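Local structure of putative capsid protein of prophage (Escherichia coli CFT073, 3BQW) at residues A134-L139 with S333-V338; E167-E172 with K344-K349. The protein is a putative prophage capsid protein, probably a major capsid subunit that assembles into the icosahedral shell surrounding the phage genome. All coordinates share one frame; numbering follows the deposited sequence.

Contact 1 (A134-L139 with S333-V338); sequences ARVEWL and SAPQPV
Val136 and Leu139, one helical turn apart, meet Pro335 and Pro337, which alternate with Gln336 so that both proline rings face the helix. Apolar contacts dominate. CG2 of Val136 sits 3.4 Å from CB of Pro335 and equally near its CG, tighter than ordinary van der Waals packing. With CG1 of Val136 anti to the backbone nitrogen (chi1 172°), CG2 reaches Pro335 while CG1 looks to Pro337. The CG corner of the Pro337 ring rests against both helix residues, 3.7 Å from CB of Leu139 and 3.6 Å from the carbonyl oxygen of Val136, and the leucine side chain crosses the ring at about a right angle.

The side-chain hydrogen bond within the two segments lies on the strand. Gln336 starts away from the helix, but a bend at chi2 (55°) brings OE1 to 4.0 Å from CD1 of Leu139. Its NE2 donates to O of Pro337 (3.1 Å), meeting a lone pair in the carbonyl plane, though the oxygen sits 20° out of the glutamine amide plane. Val293 of strand 292-295 touches both Val136 and Pro335. A long helix laid on a sheet is consistent with the spine helix and P-domain of the HK97 capsid fold.

Contact 2 (E167-E172 with K344-K349); sequences EKNIIE and KFVTVK
The carboxylate of Glu172 lies beside the aliphatic chain of Lys349, its OE2 3.8 Å from CD of the lysine; the two side chains run together in the same direction on the sheet face shared with Ile170 and Thr347. Their charged atoms stay apart, and the ammonium NZ forms its salt bridge with Asp280 instead. The ring of Phe345, by contrast, turns away from segment 167-172 to make an edge-to-face contact with Phe35 and to touch Val144 of helix 113-146.

Backbone bonds hold the strands in parallel register. Thr347 N donates to Asn169 O at 2.9 Å, and Ile171 N to Thr347 O at 2.7 Å, this one nearly straight (170° at the hydrogen). Lys349 N continues the ladder on Ile171 O at 2.9 Å, arriving 18° out of the carbonyl plane, and a backbone bond between Lys349 and Gln173 carries it on; Ile171 O also receives a CA-H contact from Val348 CA at 3.3 Å.

On the opposite face, Ile171 and Val348 lie side by side, CB of Ile171 4.1 Å from CG2 of Val348. With its CG1 beside the backbone nitrogen (chi1 -62°) and the chain extended beyond it, Ile171 brings CD1 to 3.8 Å from Val346 CG1. Tyr196 of helix 190-198 touches both Ile171 and Val348. The pairing is the parallel part of a mixed beta sheet, with strand 281-285 antiparallel on the other side of 346-349, consistent with the A-domain of an HK97-like capsid subunit.

Overall arrangement
The two contacts sit about 22 Å apart between centres, without touching, yet they draw on consecutive strands near the C-terminus, 327-338 and 346-349. Contact 1 is buried close to the middle of the chain and joins a helix to a sheet mainly through apolar side chains, with no hydrogen bond between its two segments. Contact 2 is more peripheral and only partly buried; it joins two strands of a different sheet, chiefly through the backbone, and allows charged side chains on one face. Helix 113-146 links them: it supplies one partner of contact 1, and further along its Val144 and Thr145 touch Phe345 and Thr347 of contact 2. The C-terminal chain thus ties one sheet to the next.

Contact 1 (A134-L139 with S333-V338)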
loop_
_atom_site.group_PDB
_atom_site.type_symbol
_atom_site.label_atom_id
_atom_site.label_comp_id
_atom_site.label_asym_id
_atom_site.label_seq_id
_atom_site.Cartn_x
_atom_site.Cartn_y
_atom_site.Cartn_z
ATOM N N ALA A 134 -1.736 3.166 3.940
ATOM C CA ALA A 134 -2.954 2.936 3.195
ATOM C C ALA A 134 -2.939 3.644 1.845
ATOM O O ALA A 134 -3.293 3.050 0.838
ATOM C CB ALA A 134 -4.158 3.391 4.018
ATOM N N ARG A 135 -2.514 4.905 1.816
ATOM C CA ARG A 135 -2.316 5.608 0.544
ATOM C C ARG A 135 -1.284 4.905 -0.317
ATOM O O ARG A 135 -1.476 4.750 -1.508
ATOM C CB ARG A 135 -1.921 7.073 0.770
ATOM C CG ARG A 135 -1.420 7.823 -0.512
ATOM C CD ARG A 135 -2.547 8.411 -1.261
ATOM N NE ARG A 135 -3.260 9.289 -0.355
ATOM C CZ ARG A 135 -4.509 9.713 -0.501
ATOM N NH1 ARG A 135 -5.245 9.366 -1.576
ATOM N NH2 ARG A 135 -5.019 10.511 0.452
ATOM N N VAL A 136 -0.184 4.487 0.278
ATOM C CA VAL A 136 0.825 3.765 -0.453
ATOM C C VAL A 136 0.285 2.457 -1.054
ATOM O O VAL A 136 0.624 2.127 -2.195
ATOM C CB VAL A 136 2.079 3.501 0.419
ATOM C CG1 VAL A 136 3.051 2.572 -0.273
ATOM C CG2 VAL A 136 2.774 4.799 0.749
ATOM N N GLU A 137 -0.543 1.730 -0.306
ATOM C CA GLU A 137 -1.094 0.447 -0.774
ATOM C C GLU A 137 -2.065 0.669 -1.901
ATOM O O GLU A 137 -2.101 -0.130 -2.842
ATOM C CB GLU A 137 -1.783 -0.324 0.365
ATOM C CG GLU A 137 -2.448 -1.659 0.003
ATOM C CD GLU A 137 -1.470 -2.793 -0.260
ATOM O OE1 GLU A 137 -0.251 -2.542 -0.324
ATOM O OE2 GLU A 137 -1.921 -3.957 -0.466
ATOM N N TRP A 138 -2.857 1.735 -1.792
ATOM C CA TRP A 138 -3.776 2.147 -2.835
ATOM C C TRP A 138 -3.001 2.426 -4.121
ATOM O O TRP A 138 -3.345 1.935 -5.175
ATOM C CB TRP A 138 -4.546 3.394 -2.386
ATOM C CG TRP A 138 -5.494 3.928 -3.385
ATOM C CD1 TRP A 138 -6.667 3.343 -3.801
ATOM C CD2 TRP A 138 -5.381 5.161 -4.107
ATOM N NE1 TRP A 138 -7.272 4.130 -4.741
ATOM C CE2 TRP A 138 -6.508 5.256 -4.943
ATOM C CE3 TRP A 138 -4.424 6.190 -4.137
ATOM C CZ2 TRP A 138 -6.722 6.361 -5.798
ATOM C CZ3 TRP A 138 -4.632 7.288 -4.964
ATOM C CH2 TRP A 138 -5.766 7.355 -5.806
ATOM N N LEU A 139 -1.928 3.209 -4.001
ATOM C CA LEU A 139 -1.057 3.481 -5.113
ATOM C C LEU A 139 -0.433 2.190 -5.660
ATOM O O LEU A 139 -0.365 2.029 -6.850
ATOM C CB LEU A 139 0.031 4.483 -4.706
ATOM C CG LEU A 139 -0.419 5.936 -4.542
ATOM C CD1 LEU A 139 0.715 6.797 -3.941
ATOM C CD2 LEU A 139 -0.904 6.503 -5.835
ATOM N N SER A 333 5.099 12.860 5.199
ATOM C CA SER A 333 5.629 11.781 4.334
ATOM C C SER A 333 5.310 12.053 2.854
ATOM O O SER A 333 4.261 12.608 2.537
ATOM C CB SER A 333 5.024 10.429 4.731
ATOM O OG SER A 333 5.757 9.353 4.177
ATOM N N ALA A 334 6.207 11.628 1.962
ATOM C CA ALA A 334 6.033 11.821 0.509
ATOM C C ALA A 334 6.397 10.543 -0.237
ATOM O O ALA A 334 7.341 10.525 -0.999
ATOM C CB ALA A 334 6.885 13.023 0.007
ATOM N N PRO A 335 5.629 9.473 -0.018
ATOM C CA PRO A 335 5.865 8.166 -0.624
ATOM C C PRO A 335 5.297 8.002 -2.026
ATOM O O PRO A 335 4.243 8.566 -2.357
ATOM C CB PRO A 335 5.141 7.218 0.326
ATOM C CG PRO A 335 3.965 8.022 0.801
ATOM C CD PRO A 335 4.449 9.443 0.878
ATOM N N GLN A 336 6.005 7.204 -2.828
ATOM C CA GLN A 336 5.557 6.792 -4.154
ATOM C C GLN A 336 6.104 5.391 -4.453
ATOM O O GLN A 336 7.322 5.207 -4.462
ATOM C CB GLN A 336 6.112 7.747 -5.211
ATOM C CG GLN A 336 5.743 7.380 -6.657
ATOM C CD GLN A 336 4.247 7.246 -6.867
ATOM O OE1 GLN A 336 3.483 8.132 -6.471
ATOM N NE2 GLN A 336 3.816 6.140 -7.495
ATOM N N PRO A 337 5.216 4.395 -4.640
ATOM C CA PRO A 337 5.651 3.076 -5.090
ATOM C C PRO A 337 6.267 3.104 -6.500
ATOM O O PRO A 337 5.778 3.797 -7.388
ATOM C CB PRO A 337 4.371 2.229 -5.063
ATOM C CG PRO A 337 3.387 3.016 -4.362
ATOM C CD PRO A 337 3.779 4.430 -4.338
ATOM N N VAL A 338 7.378 2.397 -6.653
ATOM C CA VAL A 338 8.053 2.282 -7.925
ATOM C C VAL A 338 8.258 0.792 -8.182
ATOM O O VAL A 338 8.931 0.136 -7.390
ATOM C CB VAL A 338 9.418 3.004 -7.925
ATOM C CG1 VAL A 338 10.087 2.837 -9.273
ATOM C CG2 VAL A 338 9.233 4.497 -7.580
#

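Contact 2 (E167-E172 with K344-K349)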
loop_
_atom_site.group_PDB
_atom_site.type_symbol
_atom_site.label_atom_id
_atom_site.label_comp_id
_atom_site.label_asym_id
_atom_site.label_seq_id
_atom_site.Cartn_x
_atom_site.Cartn_y
_atom_site.Cartn_z
ATOM N N GLU A 167 -1.334 -3.719 -22.516
ATOM C CA GLU A 167 -2.779 -3.924 -22.538
ATOM C C GLU A 167 -3.208 -5.376 -22.400
ATOM O O GLU A 167 -4.208 -5.666 -21.756
ATOM C CB GLU A 167 -3.383 -3.350 -23.833
ATOM C CG GLU A 167 -3.350 -1.834 -23.897
ATOM C CD GLU A 167 -4.207 -1.242 -25.038
ATOM O OE1 GLU A 167 -4.417 -1.910 -26.089
ATOM O OE2 GLU A 167 -4.669 -0.083 -24.850
ATOM N N LYS A 168 -2.462 -6.277 -23.025
ATOM C CA LYS A 168 -2.715 -7.714 -22.912
ATOM C C LYS A 168 -2.588 -8.226 -21.460
ATOM O O LYS A 168 -3.014 -9.343 -21.157
ATOM C CB LYS A 168 -1.725 -8.481 -23.782
ATOM C CG LYS A 168 -0.286 -8.534 -23.165
ATOM C CD LYS A 168 0.750 -9.104 -24.148
ATOM C CE LYS A 168 2.099 -9.201 -23.501
ATOM N NZ LYS A 168 2.053 -10.126 -22.329
ATOM N N ASN A 169 -1.958 -7.434 -20.589
ATOM C CA ASN A 169 -1.780 -7.821 -19.168
ATOM C C ASN A 169 -3.007 -7.545 -18.300
ATOM O O ASN A 169 -3.059 -7.968 -17.157
ATOM C CB ASN A 169 -0.567 -7.119 -18.557
ATOM C CG ASN A 169 0.732 -7.730 -18.990
ATOM O OD1 ASN A 169 1.624 -7.962 -18.162
ATOM N ND2 ASN A 169 0.855 -8.013 -20.277
ATOM N N ILE A 170 -3.971 -6.809 -18.844
ATOM C CA ILE A 170 -5.192 -6.483 -18.139
ATOM C C ILE A 170 -6.286 -7.182 -18.911
ATOM O O ILE A 170 -6.585 -6.811 -20.035
ATOM C CB ILE A 170 -5.462 -4.956 -18.082
ATOM C CG1 ILE A 170 -4.369 -4.224 -17.324
ATOM C CG2 ILE A 170 -6.803 -4.637 -17.390
ATOM C CD1 ILE A 170 -4.464 -2.678 -17.504
ATOM N N ILE A 171 -6.869 -8.203 -18.298
ATOM C CA ILE A 171 -7.736 -9.135 -18.997
ATOM C C ILE A 171 -9.131 -9.060 -18.393
ATOM O O ILE A 171 -9.284 -8.931 -17.190
ATOM C CB ILE A 171 -7.196 -10.582 -18.861
ATOM C CG1 ILE A 171 -5.795 -10.713 -19.506
ATOM C CG2 ILE A 171 -8.192 -11.595 -19.420
ATOM C CD1 ILE A 171 -5.126 -12.124 -19.351
ATOM N N GLU A 172 -10.150 -9.131 -19.227
ATOM C CA GLU A 172 -11.512 -9.242 -18.725
ATOM C C GLU A 172 -12.147 -10.513 -19.233
ATOM O O GLU A 172 -12.130 -10.763 -20.418
ATOM C CB GLU A 172 -12.343 -8.046 -19.162
ATOM C CG GLU A 172 -11.878 -6.777 -18.497
ATOM C CD GLU A 172 -12.822 -5.607 -18.721
ATOM O OE1 GLU A 172 -13.685 -5.698 -19.621
ATOM O OE2 GLU A 172 -12.695 -4.594 -17.992
ATOM N N LYS A 344 5.337 -7.936 -15.494
ATOM C CA LYS A 344 5.202 -9.224 -14.824
ATOM C C LYS A 344 3.956 -9.343 -13.946
ATOM O O LYS A 344 3.889 -10.227 -13.082
ATOM C CB LYS A 344 6.459 -9.470 -13.994
ATOM C CG LYS A 344 7.720 -9.573 -14.814
ATOM C CD LYS A 344 8.930 -9.834 -13.890
ATOM C CE LYS A 344 10.204 -10.145 -14.716
ATOM N NZ LYS A 344 11.399 -9.574 -14.040
ATOM N N PHE A 345 2.983 -8.456 -14.154
ATOM C CA PHE A 345 1.697 -8.487 -13.458
ATOM C C PHE A 345 0.593 -8.682 -14.472
ATOM O O PHE A 345 0.576 -8.009 -15.503
ATOM C CB PHE A 345 1.473 -7.163 -12.740
ATOM C CG PHE A 345 2.451 -6.914 -11.636
ATOM C CD1 PHE A 345 2.323 -7.587 -10.415
ATOM C CD2 PHE A 345 3.490 -6.032 -11.804
ATOM C CE1 PHE A 345 3.199 -7.365 -9.409
ATOM C CE2 PHE A 345 4.380 -5.809 -10.791
ATOM C CZ PHE A 345 4.237 -6.473 -9.583
ATOM N N VAL A 346 -0.293 -9.644 -14.213
ATOM C CA VAL A 346 -1.482 -9.842 -15.015
ATOM C C VAL A 346 -2.690 -9.689 -14.085
ATOM O O VAL A 346 -2.756 -10.312 -13.039
ATOM C CB VAL A 346 -1.474 -11.246 -15.696
ATOM C CG1 VAL A 346 -2.781 -11.500 -16.448
ATOM C CG2 VAL A 346 -0.220 -11.414 -16.632
ATOM N N THR A 347 -3.642 -8.851 -14.464
ATOM C CA THR A 347 -4.884 -8.669 -13.689
ATOM C C THR A 347 -6.104 -9.146 -14.514
ATOM O O THR A 347 -6.260 -8.807 -15.694
ATOM C CB THR A 347 -5.063 -7.197 -13.250
ATOM O OG1 THR A 347 -3.921 -6.803 -12.475
ATOM C CG2 THR A 347 -6.355 -6.981 -12.429
ATOM N N VAL A 348 -6.949 -9.940 -13.873
ATOM C CA VAL A 348 -8.115 -10.507 -14.523
ATOM C C VAL A 348 -9.381 -10.130 -13.770
ATOM O O VAL A 348 -9.460 -10.309 -12.559
ATOM C CB VAL A 348 -8.018 -12.035 -14.689
ATOM C CG1 VAL A 348 -9.211 -12.595 -15.586
ATOM C CG2 VAL A 348 -6.658 -12.417 -15.267
ATOM N N LYS A 349 -10.327 -9.531 -14.497
ATOM C CA LYS A 349 -11.675 -9.267 -13.999
ATOM C C LYS A 349 -12.549 -10.451 -14.351
ATOM O O LYS A 349 -12.804 -10.717 -15.520
ATOM C CB LYS A 349 -12.234 -8.002 -14.631
ATOM C CG LYS A 349 -13.516 -7.475 -14.020
ATOM C CD LYS A 349 -13.978 -6.233 -14.764
ATOM C CE LYS A 349 -15.427 -5.902 -14.462
ATOM N NZ LYS A 349 -15.539 -5.360 -13.079
#